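Long-range contacts in Lin1840 protein (Listeria innocua serovar 6a, PDB 4ZO9), which probably hydrolyses terminal, non-reducing beta-D-glucosyl residues with release of beta-D-glucose, as a member of glycosyl hydrolase family 3: residues A188-F193 / A229-V234; V266-W271 / L300-T305. The protein carries 2 engineered substitutions. One frame throughout, in Å; residues are numbered along the deposited sequence.

Interaction 1 of 2, residues A188-F193 / A229-V234; sequences ACVKHF and AGAKLV. With BGC (beta-D-glucopyranose), chain C.
With CG1 of Val190 trans to the backbone N (chi1 171°), the other methyl, CG2, is left beside that N and presses on Ala231 CB at 3.5 Å, tighter than an ordinary van der Waals contact. Cys189 swings SG away from its own N (chi1 -175°) and lays it against Leu233 CB at 3.7 Å. The backbones run parallel, Cys189 beside Leu233 on one face of the sheet, Val190 beside Val234 on the other. Leu233 N donates to Ala188 O at 3.0 Å; Lys232 N reaches the same oxygen only weakly. One step on, Val190 N donates to Leu233 O at 2.9 Å. Phe193 CB rests on Val234 CG1 at 3.7 Å.

Past Val190, the cis-linked Lys191 and His192 send their ends away from 229-234 to the glucose unit BGC (chain C). Lys191 NZ donates to both O3 and O4 of this sugar, the bond to O4 being 2.9 Å. His192 NE2 is hydrogen-bonded edge-on to O3 of BGC, while its ND1 is held by Asp140, which fixes the ring's rotation.

The two strands are neighbours in the TIM-barrel-type parallel sheet: helices 221-228 and 250-260 pack against Val234, Val190 touches the first and Phe193 the second, and Met235 lies against Cys189.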
loop_
_atom_site.group_PDB
_atom_site.type_symbol
_atom_site.label_atom_id
_atom_site.label_comp_id
_atom_site.label_asym_id
_atom_site.label_seq_id
_atom_site.Cartn_x
_atom_site.Cartn_y
_atom_site.Cartn_z
ATOM N N ALA A 188 12.664 -17.077 -24.665
ATOM C CA ALA A 188 12.073 -16.056 -23.827
ATOM C C ALA A 188 12.383 -16.415 -22.403
ATOM O O ALA A 188 12.505 -17.616 -22.058
ATOM C CB ALA A 188 10.559 -15.979 -24.034
ATOM N N CYS A 189 12.532 -15.364 -21.601
ATOM C CA CYS A 189 12.758 -15.411 -20.183
ATOM C C CYS A 189 11.703 -14.580 -19.454
ATOM O O CYS A 189 11.735 -13.342 -19.469
ATOM C CB CYS A 189 14.100 -14.810 -19.835
ATOM S SG CYS A 189 14.530 -14.944 -18.092
ATOM N N VAL A 190 10.787 -15.277 -18.819
ATOM C CA VAL A 190 9.774 -14.642 -17.952
ATOM C C VAL A 190 10.438 -13.893 -16.792
ATOM O O VAL A 190 11.401 -14.399 -16.207
ATOM C CB VAL A 190 8.797 -15.758 -17.438
ATOM C CG1 VAL A 190 7.834 -15.258 -16.368
ATOM C CG2 VAL A 190 7.973 -16.288 -18.600
ATOM N N LYS A 191 9.974 -12.690 -16.456
ATOM C CA LYS A 191 10.557 -11.958 -15.310
ATOM C C LYS A 191 9.443 -11.105 -14.671
ATOM O O LYS A 191 8.385 -10.935 -15.286
ATOM C CB LYS A 191 11.814 -11.154 -15.718
ATOM C CG LYS A 191 11.552 -9.873 -16.468
ATOM C CD LYS A 191 12.768 -9.391 -17.242
ATOM C CE LYS A 191 12.586 -7.938 -17.625
ATOM N NZ LYS A 191 13.685 -7.429 -18.445
ATOM N N HIS A 192 9.581 -10.635 -13.449
ATOM C CA HIS A 192 10.625 -10.969 -12.476
ATOM C C HIS A 192 9.971 -11.856 -11.427
ATOM O O HIS A 192 9.037 -11.408 -10.780
ATOM C CB HIS A 192 11.100 -9.669 -11.791
ATOM C CG HIS A 192 11.663 -8.675 -12.756
ATOM N ND1 HIS A 192 10.874 -7.781 -13.441
ATOM C CD2 HIS A 192 12.936 -8.442 -13.154
ATOM C CE1 HIS A 192 11.636 -7.068 -14.268
ATOM N NE2 HIS A 192 12.890 -7.440 -14.092
ATOM N N PHE A 193 10.415 -13.103 -11.248
ATOM C CA PHE A 193 9.685 -14.039 -10.289
ATOM C C PHE A 193 10.006 -13.702 -8.815
ATOM O O PHE A 193 11.151 -13.896 -8.399
ATOM C CB PHE A 193 10.070 -15.499 -10.578
ATOM C CG PHE A 193 8.998 -16.526 -10.213
ATOM C CD1 PHE A 193 7.795 -16.555 -10.902
ATOM C CD2 PHE A 193 9.202 -17.428 -9.186
ATOM C CE1 PHE A 193 6.793 -17.446 -10.573
ATOM C CE2 PHE A 193 8.242 -18.339 -8.862
ATOM C CZ PHE A 193 7.017 -18.334 -9.542
ATOM N N ALA A 229 3.020 -22.018 -21.399
ATOM C CA ALA A 229 3.109 -21.868 -22.882
ATOM C C ALA A 229 4.527 -22.118 -23.436
ATOM O O ALA A 229 4.766 -21.984 -24.631
ATOM C CB ALA A 229 2.595 -20.498 -23.333
ATOM N N GLY A 230 5.475 -22.439 -22.561
ATOM C CA GLY A 230 6.759 -22.950 -22.997
ATOM C C GLY A 230 7.929 -22.016 -22.807
ATOM O O GLY A 230 8.984 -22.277 -23.349
ATOM N N ALA A 231 7.757 -20.937 -22.043
ATOM C CA ALA A 231 8.856 -20.001 -21.806
ATOM C C ALA A 231 10.097 -20.758 -21.326
ATOM O O ALA A 231 10.021 -21.552 -20.416
ATOM C CB ALA A 231 8.453 -18.916 -20.818
ATOM N N LYS A 232 11.245 -20.526 -21.962
ATOM C CA LYS A 232 12.401 -21.351 -21.689
ATOM C C LYS A 232 13.107 -21.029 -20.404
ATOM O O LYS A 232 13.590 -21.949 -19.744
ATOM C CB LYS A 232 13.411 -21.315 -22.840
ATOM C CG LYS A 232 12.933 -22.146 -24.003
ATOM C CD LYS A 232 13.145 -23.614 -23.676
ATOM C CE LYS A 232 12.806 -24.478 -24.867
ATOM N NZ LYS A 232 12.927 -25.848 -24.340
ATOM N N LEU A 233 13.219 -19.737 -20.081
ATOM C CA LEU A 233 13.864 -19.304 -18.812
ATOM C C LEU A 233 12.901 -18.508 -17.894
ATOM O O LEU A 233 11.920 -17.954 -18.342
ATOM C CB LEU A 233 15.074 -18.418 -19.090
ATOM C CG LEU A 233 16.226 -19.035 -19.890
ATOM C CD1 LEU A 233 15.887 -19.106 -21.378
ATOM C CD2 LEU A 233 17.504 -18.248 -19.639
ATOM N N VAL A 234 13.262 -18.408 -16.632
ATOM C CA VAL A 234 12.639 -17.510 -15.669
ATOM C C VAL A 234 13.698 -16.702 -14.962
ATOM O O VAL A 234 14.743 -17.234 -14.625
ATOM C CB VAL A 234 11.809 -18.297 -14.611
ATOM C CG1 VAL A 234 11.185 -17.381 -13.558
ATOM C CG2 VAL A 234 10.711 -19.095 -15.298
HETATM C C2 BGC C . 16.863 -5.412 -14.884
HETATM C C3 BGC C . 16.237 -6.678 -15.472
HETATM C C4 BGC C . 17.074 -7.067 -16.667
HETATM C C5 BGC C . 18.377 -7.694 -16.143
HETATM C C6 BGC C . 19.391 -7.828 -17.270
HETATM C C1 BGC C . 18.384 -5.629 -14.628
HETATM O O2 BGC C . 16.197 -5.030 -13.678
HETATM O O3 BGC C . 14.891 -6.453 -15.882
HETATM O O4 BGC C . 16.367 -7.964 -17.445
HETATM O O5 BGC C . 18.902 -6.954 -14.950
HETATM O O6 BGC C . 19.785 -6.507 -17.618
#

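Interaction 2 of 2, residues V266-W271 / L300-T305. Engineered in segment 266-271: Ala270 (natural residue Asp). With GLC (alpha-D-glucopyranose), chain B; BGC (beta-D-glucopyranose), chain G; BGC (beta-D-glucopyranose), chain C.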
loop_
_atom_site.group_PDB
_atom_site.type_symbol
_atom_site.label_atom_id
_atom_site.label_comp_id
_atom_site.label_asym_id
_atom_site.label_seq_id
_atom_site.Cartn_x
_atom_site.Cartn_y
_atom_site.Cartn_z
ATOM N N VAL A 266 16.394 -23.010 -17.009
ATOM C CA VAL A 266 17.347 -22.124 -16.324
ATOM C C VAL A 266 16.608 -21.039 -15.524
ATOM O O VAL A 266 15.730 -20.328 -16.041
ATOM C CB VAL A 266 18.330 -21.478 -17.340
ATOM C CG1 VAL A 266 19.229 -20.450 -16.659
ATOM C CG2 VAL A 266 19.211 -22.551 -17.969
ATOM N N LEU A 267 16.935 -20.970 -14.243
ATOM C CA LEU A 267 16.521 -19.862 -13.358
ATOM C C LEU A 267 17.762 -19.009 -13.285
ATOM O O LEU A 267 18.774 -19.476 -12.805
ATOM C CB LEU A 267 16.057 -20.357 -11.974
ATOM C CG LEU A 267 15.575 -19.341 -10.931
ATOM C CD1 LEU A 267 14.438 -18.533 -11.516
ATOM C CD2 LEU A 267 15.177 -20.067 -9.654
ATOM N N ILE A 268 17.673 -17.793 -13.840
ATOM C CA ILE A 268 18.770 -16.786 -13.855
ATOM C C ILE A 268 18.420 -15.721 -12.869
ATOM O O ILE A 268 17.249 -15.362 -12.744
ATOM C CB ILE A 268 18.930 -16.112 -15.257
ATOM C CG1 ILE A 268 20.137 -15.201 -15.260
ATOM C CG2 ILE A 268 17.667 -15.326 -15.681
ATOM C CD1 ILE A 268 20.492 -14.597 -16.607
ATOM N N SER A 269 19.414 -15.194 -12.181
ATOM C CA SER A 269 19.190 -14.155 -11.197
ATOM C C SER A 269 18.943 -12.869 -11.888
ATOM O O SER A 269 19.453 -12.657 -12.950
ATOM C CB SER A 269 20.411 -13.991 -10.273
ATOM O OG SER A 269 21.422 -13.153 -10.812
ATOM N N ALA A 270 18.172 -11.971 -11.284
ATOM C CA ALA A 270 18.224 -10.602 -11.783
ATOM C C ALA A 270 19.627 -10.090 -11.493
ATOM O O ALA A 270 20.352 -10.633 -10.669
ATOM C CB ALA A 270 17.228 -9.704 -11.120
ATOM N N TRP A 271 19.979 -8.995 -12.122
ATOM C CA TRP A 271 21.314 -8.453 -12.004
ATOM C C TRP A 271 21.766 -8.219 -10.555
ATOM O O TRP A 271 21.203 -7.375 -9.871
ATOM C CB TRP A 271 21.407 -7.144 -12.750
ATOM C CG TRP A 271 22.775 -6.586 -12.646
ATOM C CD1 TRP A 271 23.411 -6.163 -11.501
ATOM C CD2 TRP A 271 23.707 -6.369 -13.712
ATOM N NE1 TRP A 271 24.669 -5.707 -11.801
ATOM C CE2 TRP A 271 24.865 -5.808 -13.151
ATOM C CE3 TRP A 271 23.658 -6.555 -15.075
ATOM C CZ2 TRP A 271 25.982 -5.467 -13.913
ATOM C CZ3 TRP A 271 24.795 -6.189 -15.849
ATOM C CH2 TRP A 271 25.910 -5.673 -15.262
ATOM N N LEU A 300 22.086 -19.552 -12.500
ATOM C CA LEU A 300 22.904 -18.637 -13.320
ATOM C C LEU A 300 22.956 -17.274 -12.626
ATOM O O LEU A 300 21.943 -16.601 -12.481
ATOM C CB LEU A 300 22.373 -18.548 -14.769
ATOM C CG LEU A 300 23.268 -17.761 -15.727
ATOM C CD1 LEU A 300 24.751 -18.169 -15.776
ATOM C CD2 LEU A 300 22.737 -17.731 -17.139
ATOM N N GLU A 301 24.135 -16.930 -12.116
ATOM C CA GLU A 301 24.331 -15.722 -11.352
ATOM C C GLU A 301 24.703 -14.588 -12.315
ATOM O O GLU A 301 25.742 -14.651 -12.930
ATOM C CB GLU A 301 25.460 -15.923 -10.320
ATOM C CG GLU A 301 25.634 -14.681 -9.411
ATOM C CD GLU A 301 26.612 -14.870 -8.282
ATOM O OE1 GLU A 301 27.247 -15.955 -8.157
ATOM O OE2 GLU A 301 26.749 -13.898 -7.532
ATOM N N MET A 302 23.844 -13.566 -12.419
ATOM C CA MET A 302 24.085 -12.472 -13.341
ATOM C C MET A 302 25.035 -11.410 -12.777
ATOM O O MET A 302 24.638 -10.609 -11.906
ATOM C CB MET A 302 22.776 -11.807 -13.756
ATOM C CG MET A 302 22.915 -10.651 -14.744
ATOM S SD MET A 302 21.345 -9.855 -15.116
ATOM C CE MET A 302 20.548 -11.067 -16.124
ATOM N N MET A 303 26.285 -11.426 -13.279
ATOM C CA MET A 303 27.298 -10.382 -12.997
ATOM C C MET A 303 27.739 -10.146 -11.535
ATOM O O MET A 303 28.256 -9.115 -11.200
ATOM C CB MET A 303 26.863 -9.073 -13.618
ATOM C CG MET A 303 27.350 -8.883 -15.035
ATOM S SD MET A 303 29.159 -8.926 -15.219
ATOM C CE MET A 303 29.597 -7.238 -14.836
ATOM N N THR A 304 27.533 -11.132 -10.648
ATOM C CA THR A 304 28.233 -11.104 -9.335
ATOM C C THR A 304 29.000 -12.416 -9.173
ATOM O O THR A 304 28.870 -13.296 -9.992
ATOM C CB THR A 304 27.297 -10.839 -8.133
ATOM O OG1 THR A 304 26.091 -11.582 -8.265
ATOM C CG2 THR A 304 26.962 -9.358 -8.054
ATOM N N THR A 305 29.771 -12.546 -8.104
ATOM C CA THR A 305 30.761 -13.580 -8.037
ATOM C C THR A 305 30.576 -14.528 -6.872
ATOM O O THR A 305 31.545 -15.185 -6.486
ATOM C CB THR A 305 32.121 -12.933 -7.828
ATOM O OG1 THR A 305 32.038 -12.152 -6.662
ATOM C CG2 THR A 305 32.470 -12.028 -8.964
HETATM C C1 GLC B . 21.354 -2.670 -13.052
HETATM C C2 GLC B . 20.048 -3.166 -13.510
HETATM C C3 GLC B . 20.329 -4.187 -14.623
HETATM C C4 GLC B . 21.217 -3.547 -15.697
HETATM C C5 GLC B . 22.452 -2.900 -15.069
HETATM C C6 GLC B . 23.152 -1.963 -15.951
HETATM O O1 GLC B . 22.075 -3.815 -12.641
HETATM O O2 GLC B . 19.408 -3.727 -12.371
HETATM O O3 GLC B . 19.107 -4.623 -15.309
HETATM O O4 GLC B . 21.588 -4.580 -16.634
HETATM O O5 GLC B . 21.991 -1.966 -14.150
HETATM O O6 GLC B . 23.535 -2.754 -17.024
HETATM C C2 BGC G . 20.189 -3.274 -13.488
HETATM C C3 BGC G . 20.383 -4.243 -14.648
HETATM C C4 BGC G . 21.306 -3.620 -15.699
HETATM C C5 BGC G . 22.512 -2.857 -15.148
HETATM C C6 BGC G . 23.003 -1.888 -16.197
HETATM C C1 BGC G . 21.540 -2.800 -12.990
HETATM O O1 BGC G . 21.336 -1.947 -11.861
HETATM O O2 BGC G . 19.501 -3.858 -12.382
HETATM O O3 BGC G . 19.135 -4.603 -15.283
HETATM O O4 BGC G . 21.797 -4.665 -16.551
HETATM O O5 BGC G . 22.189 -2.063 -14.024
HETATM O O6 BGC G . 23.236 -2.657 -17.357
HETATM C C2 BGC C . 16.863 -5.412 -14.884
HETATM C C3 BGC C . 16.237 -6.678 -15.472
HETATM C C4 BGC C . 17.074 -7.067 -16.667
HETATM C C5 BGC C . 18.377 -7.694 -16.143
HETATM C C6 BGC C . 19.391 -7.828 -17.270
HETATM C C1 BGC C . 18.384 -5.629 -14.628
HETATM O O2 BGC C . 16.197 -5.030 -13.678
HETATM O O3 BGC C . 14.891 -6.453 -15.882
HETATM O O4 BGC C . 16.367 -7.964 -17.445
HETATM O O5 BGC C . 18.902 -6.954 -14.950
HETATM O O6 BGC C . 19.785 -6.507 -17.618
HETATM O O HOH W 1 23.563 -11.948 -8.926
#
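Trp271 lies between a bound disaccharide and Met303, at the C-terminal end of the strand pair that closes a TIM-barrel-type sheet. One indole face carries the glucose modelled as both anomers at one place, which is linked through O3 to C1 of BGC (chain C). Over the opposite face, Met303 makes a CH-pi contact, CB 3.8 Å from the centroid of the six-membered ring, and CG touches Trp271 CH2. Met302 brings SD alongside Trp271 CB (3.6 Å), a Met-aromatic contact oblique to the five-membered ring. The same sulfur meets C6 of BGC (chain C) at 3.5 Å, so Met302 packs on residue and sugar together, and its CE ends on Ile268 CD1.

Behind these groups one backbone bond and one to a serine hydroxyl join the segments. Ser269 N donates to Leu300 O at 2.9 Å. Ser269 OG, set between its own N and carbonyl carbon (chi1 84°), accepts a hydrogen bond from Met302 N at 2.9 Å and gives its hydrogen to Ala270 O; a water also donates to it. Ala270 is engineered, Asp in the natural protein. Ile268 and Leu300 lie side by side, bridged once through the backbone.

Farther out, Arg572 of the second subunit hydrogen-bonds the sugar over Trp271, and the Glu301 carboxylate accepts hydrogen bonds from the backbone N of Cys306 and of Tyr307 at the start of helix 306-316. Thr304 OG1 donates to Glu301 OE2 on its anti side, 18° out of the carboxylate plane.

In the fold
From the N terminus, strand 187-193 comes first, and interaction 1 closes its loop where helices 212-219 and 221-228 lead back to strand 233-236, a beta-alpha-beta crossover. Interaction 2 opens only afterwards: from strand 267-268 the chain passes through helices 273-279 and 286-295 to strand 301-302, where interaction 2 closes the second loop. The loops thus stand in series, neither nesting nor crossing. Val234 joins them, since its N and O probably hydrogen-bond Val266 O and Ile268 N. Strands 187-193, 233-236, 267-268 and 301-302 therefore follow one another round the barrel, interaction 2 bridging the two outermost strands of the sheet. Both contacts reach the same glucose unit, BGC of chain C.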